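Local coordinates for protein adhesin (Streptococcus sanguinis SK1 = NCTC 7863, PDB 6VT2) that binds sialylated O-glycans through two tandem Siglec-like modules, and so probably attaches the bacterium to host sialoglycoproteins, at residues D325-N330 / G362-N367. Residues are numbered along the deposited sequence; the frame is centred on the assembly and turned at random.
Sequences DKYTPN and GNLPNN. With CA (calcium ion), chain G.
The phenol ring of Y327 lies flat beneath the pyrrolidine of P365, whose CD sits 3.6 Å from the ring centroid and only 7° off the ring normal, a CH-pi contact over the middle of the face. P365 CG leans toward the hydroxyl end, 3.6 Å from Y327 CE2. Over the opposite face, K326 CG lies toward the rim, so the ring sits between the proline and a lysine methylene. Its hydroxyl is hydrogen-bonded to E220, which also forms a salt bridge with K326; packing over its two faces should hinder the ring from turning, while the bond to E220 fixes its hydroxyl end. Nearer the backbone, L364 runs past Y327 in the opposite direction and brings CD2 to 3.7 Å from Y327 CB, while its other methyl, CD1, reaches the ring of P329. V380 and Y382 also touch L364 and P329, joining this apolar patch to the strand 378-381 and its following loop.

N363 supplies the polar half of the contact. With CG anti to the backbone N (chi1 175°), its amide extends to the backbone of 325-330 and reaches it once directly and once through a water. ND2 donates to T328 O at 3.0 Å in a nearly straight bond (173°), the acceptor lying in the amide plane, and ND2 also hydrogen-bonds N360 OD1; OD1 of N363 accepts from water 1, which in turn accepts a hydrogen bond from T328 N at 2.8 Å. Beside this amide, N330 turns its own toward the carbonyl of A359.

Y327 O binds calcium at 2.4 Å, alongside T324, D393 and three waters. The arrangement therefore packs the loop following helix 346-360 against the calcium-binding linker at which the second Siglec-like module passes into its atypical Rib domain.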
ATOM      1  N   ASP A 325      -3.281  -8.296 -40.321  1.00 10.10           N
ATOM      2  CA  ASP A 325      -3.117  -9.304 -39.306  1.00 11.88           C
ATOM      3  C   ASP A 325      -4.136  -9.164 -38.183  1.00 11.23           C
ATOM      4  O   ASP A 325      -4.369 -10.135 -37.454  1.00 16.12           O
ATOM      5  CB  ASP A 325      -1.703  -9.230 -38.740  1.00 13.22           C
ATOM      6  CG  ASP A 325      -0.655  -9.651 -39.674  1.00 21.41           C
ATOM      7  OD1 ASP A 325      -0.957 -10.031 -40.809  1.00 16.76           O
ATOM      8  OD2 ASP A 325       0.542  -9.541 -39.275  1.00 27.39           O
ATOM      9  N   LYS A 326      -4.761  -8.002 -38.009  1.00  9.13           N
ATOM     10  CA  LYS A 326      -5.784  -7.903 -36.986  1.00 12.89           C
ATOM     11  C   LYS A 326      -7.198  -7.762 -37.483  1.00 13.57           C
ATOM     12  O   LYS A 326      -8.098  -7.753 -36.660  1.00 18.80           O
ATOM     13  CB  LYS A 326      -5.496  -6.742 -36.045  1.00 24.21           C
ATOM     14  CG  LYS A 326      -5.499  -5.459 -36.713  1.00 17.93           C
ATOM     15  CD  LYS A 326      -5.403  -4.272 -35.632  1.00 15.18           C
ATOM     16  CE  LYS A 326      -6.634  -3.992 -34.919  1.00 19.51           C
ATOM     17  NZ  LYS A 326      -6.581  -2.728 -34.128  1.00 18.86           N
ATOM     18  N   TYR A 327      -7.416  -7.581 -38.767  1.00 12.13           N
ATOM     19  CA  TYR A 327      -8.746  -7.415 -39.326  1.00 12.28           C
ATOM     20  C   TYR A 327      -9.112  -8.606 -40.181  1.00 13.10           C
ATOM     21  O   TYR A 327      -8.312  -9.059 -40.991  1.00 12.21           O
ATOM     22  CB  TYR A 327      -8.797  -6.150 -40.239  1.00  9.42           C
ATOM     23  CG  TYR A 327      -8.647  -4.915 -39.400  1.00 10.76           C
ATOM     24  CD1 TYR A 327      -9.583  -4.608 -38.415  1.00 11.69           C
ATOM     25  CD2 TYR A 327      -7.582  -4.061 -39.567  1.00 10.98           C
ATOM     26  CE1 TYR A 327      -9.435  -3.508 -37.611  1.00 11.59           C
ATOM     27  CE2 TYR A 327      -7.413  -2.989 -38.757  1.00 11.20           C
ATOM     28  CZ  TYR A 327      -8.346  -2.689 -37.791  1.00 12.35           C
ATOM     29  OH  TYR A 327      -8.203  -1.587 -36.951  1.00 13.31           O
ATOM     30  N   THR A 328     -10.360  -9.049 -40.062  1.00 11.05           N
ATOM     31  CA  THR A 328     -10.932 -10.068 -40.931  1.00 14.82           C
ATOM     32  C   THR A 328     -12.220  -9.497 -41.494  1.00 12.10           C
ATOM     33  O   THR A 328     -13.130  -9.181 -40.704  1.00 12.44           O
ATOM     34  CB  THR A 328     -11.219 -11.322 -40.128  1.00 20.57           C
ATOM     35  OG1 THR A 328      -9.975 -11.819 -39.640  1.00 21.11           O
ATOM     36  CG2 THR A 328     -11.848 -12.371 -40.998  1.00 18.43           C
ATOM     37  N   PRO A 329     -12.322  -9.356 -42.822  1.00 10.99           N
ATOM     38  CA  PRO A 329     -13.576  -8.882 -43.409  1.00 11.08           C
ATOM     39  C   PRO A 329     -14.738  -9.810 -43.108  1.00 12.44           C
ATOM     40  O   PRO A 329     -14.593 -11.032 -43.101  1.00 14.98           O
ATOM     41  CB  PRO A 329     -13.272  -8.814 -44.908  1.00 14.45           C
ATOM     42  CG  PRO A 329     -11.794  -8.796 -44.983  1.00 15.21           C
ATOM     43  CD  PRO A 329     -11.260  -9.535 -43.831  1.00 14.32           C
ATOM     44  N   ASN A 330     -15.899  -9.185 -42.903  1.00 11.48           N
ATOM     45  CA  ASN A 330     -17.193  -9.861 -42.962  1.00 13.48           C
ATOM     46  C   ASN A 330     -17.640  -9.996 -44.396  1.00 12.99           C
ATOM     47  O   ASN A 330     -17.389  -9.123 -45.226  1.00 11.75           O
ATOM     48  CB  ASN A 330     -18.241  -9.089 -42.196  1.00 10.57           C
ATOM     49  CG  ASN A 330     -17.906  -9.006 -40.700  1.00 13.58           C
ATOM     50  OD1 ASN A 330     -17.313  -9.917 -40.132  1.00 17.01           O
ATOM     51  ND2 ASN A 330     -18.236  -7.918 -40.108  1.00 16.55           N
ATOM     52  N   GLY A 362     -17.850  -0.592 -38.751  1.00 17.13           N
ATOM     53  CA  GLY A 362     -17.653  -1.008 -37.382  1.00 18.93           C
ATOM     54  C   GLY A 362     -16.702  -2.160 -37.181  1.00 17.39           C
ATOM     55  O   GLY A 362     -16.349  -2.448 -36.030  1.00 19.94           O
ATOM     56  N   ASN A 363     -16.242  -2.799 -38.259  1.00 11.65           N
ATOM     57  CA  ASN A 363     -15.300  -3.896 -38.194  1.00 11.79           C
ATOM     58  C   ASN A 363     -13.955  -3.509 -38.781  1.00 13.37           C
ATOM     59  O   ASN A 363     -12.959  -3.514 -38.083  1.00 14.89           O
ATOM     60  CB  ASN A 363     -15.887  -5.085 -38.948  1.00 13.42           C
ATOM     61  CG  ASN A 363     -14.942  -6.232 -39.037  1.00 14.39           C
ATOM     62  OD1 ASN A 363     -14.247  -6.554 -38.078  1.00 15.89           O
ATOM     63  ND2 ASN A 363     -14.858  -6.840 -40.214  1.00 13.03           N
ATOM     64  N   LEU A 364     -13.911  -3.183 -40.042  1.00 11.94           N
ATOM     65  CA  LEU A 364     -12.689  -2.748 -40.700  1.00  9.35           C
ATOM     66  C   LEU A 364     -12.507  -1.264 -40.522  1.00 12.37           C
ATOM     67  O   LEU A 364     -13.458  -0.562 -40.211  1.00 10.92           O
ATOM     68  CB  LEU A 364     -12.764  -3.077 -42.174  1.00 10.77           C
ATOM     69  CG  LEU A 364     -13.045  -4.540 -42.469  1.00 10.25           C
ATOM     70  CD1 LEU A 364     -13.087  -4.775 -43.961  1.00 12.79           C
ATOM     71  CD2 LEU A 364     -12.074  -5.394 -41.770  1.00 10.22           C
ATOM     72  N   PRO A 365     -11.291  -0.774 -40.758  1.00  9.36           N
ATOM     73  CA  PRO A 365     -11.044   0.664 -40.708  1.00  9.64           C
ATOM     74  C   PRO A 365     -11.991   1.394 -41.627  1.00 10.76           C
ATOM     75  O   PRO A 365     -12.361   0.889 -42.685  1.00 11.88           O
ATOM     76  CB  PRO A 365      -9.586   0.792 -41.139  1.00 10.68           C
ATOM     77  CG  PRO A 365      -8.990  -0.492 -40.744  1.00 10.90           C
ATOM     78  CD  PRO A 365     -10.053  -1.536 -40.989  1.00 10.02           C
ATOM     79  N   ASN A 366     -12.385   2.585 -41.202  1.00 10.76           N
ATOM     80  CA  ASN A 366     -13.270   3.379 -42.015  1.00 10.68           C
ATOM     81  C   ASN A 366     -12.600   3.819 -43.294  1.00  9.57           C
ATOM     82  O   ASN A 366     -13.307   4.253 -44.211  1.00 12.47           O
ATOM     83  CB  ASN A 366     -13.745   4.599 -41.271  1.00 12.68           C
ATOM     84  CG  ASN A 366     -14.600   4.261 -40.053  1.00 19.10           C
ATOM     85  OD1 ASN A 366     -15.388   3.328 -40.049  1.00 18.69           O
ATOM     86  ND2 ASN A 366     -14.428   5.000 -39.028  1.00 14.04           N
ATOM     87  N   ASN A 367     -11.256   3.724 -43.359  1.00 10.21           N
ATOM     88  CA  ASN A 367     -10.503   4.100 -44.570  1.00 10.26           C
ATOM     89  C   ASN A 367      -9.912   2.880 -45.279  1.00  9.46           C
ATOM     90  O   ASN A 367      -8.950   2.991 -45.945  1.00 13.29           O
ATOM     91  CB  ASN A 367      -9.478   5.189 -44.304  1.00 10.02           C
ATOM     92  CG  ASN A 367      -8.421   4.787 -43.318  1.00  9.49           C
ATOM     93  OD1 ASN A 367      -8.656   3.938 -42.519  1.00 12.14           O
ATOM     94  ND2 ASN A 367      -7.315   5.476 -43.342  1.00 11.20           N
TER
HETATM   95 CA    CA G 701      -6.788 -10.234 -42.473  1.00 11.27          CA
HETATM   96  O   HOH W   1     -11.813  -7.841 -37.993  1.00 15.55           O
HETATM   97  O   HOH W   2      -7.008 -11.691 -40.461  1.00 20.30           O
HETATM   98  O   HOH W   3      -5.076 -11.893 -42.854  1.00 18.29           O
HETATM   99  O   HOH W   4      -8.434 -11.896 -42.674  1.00 18.09           O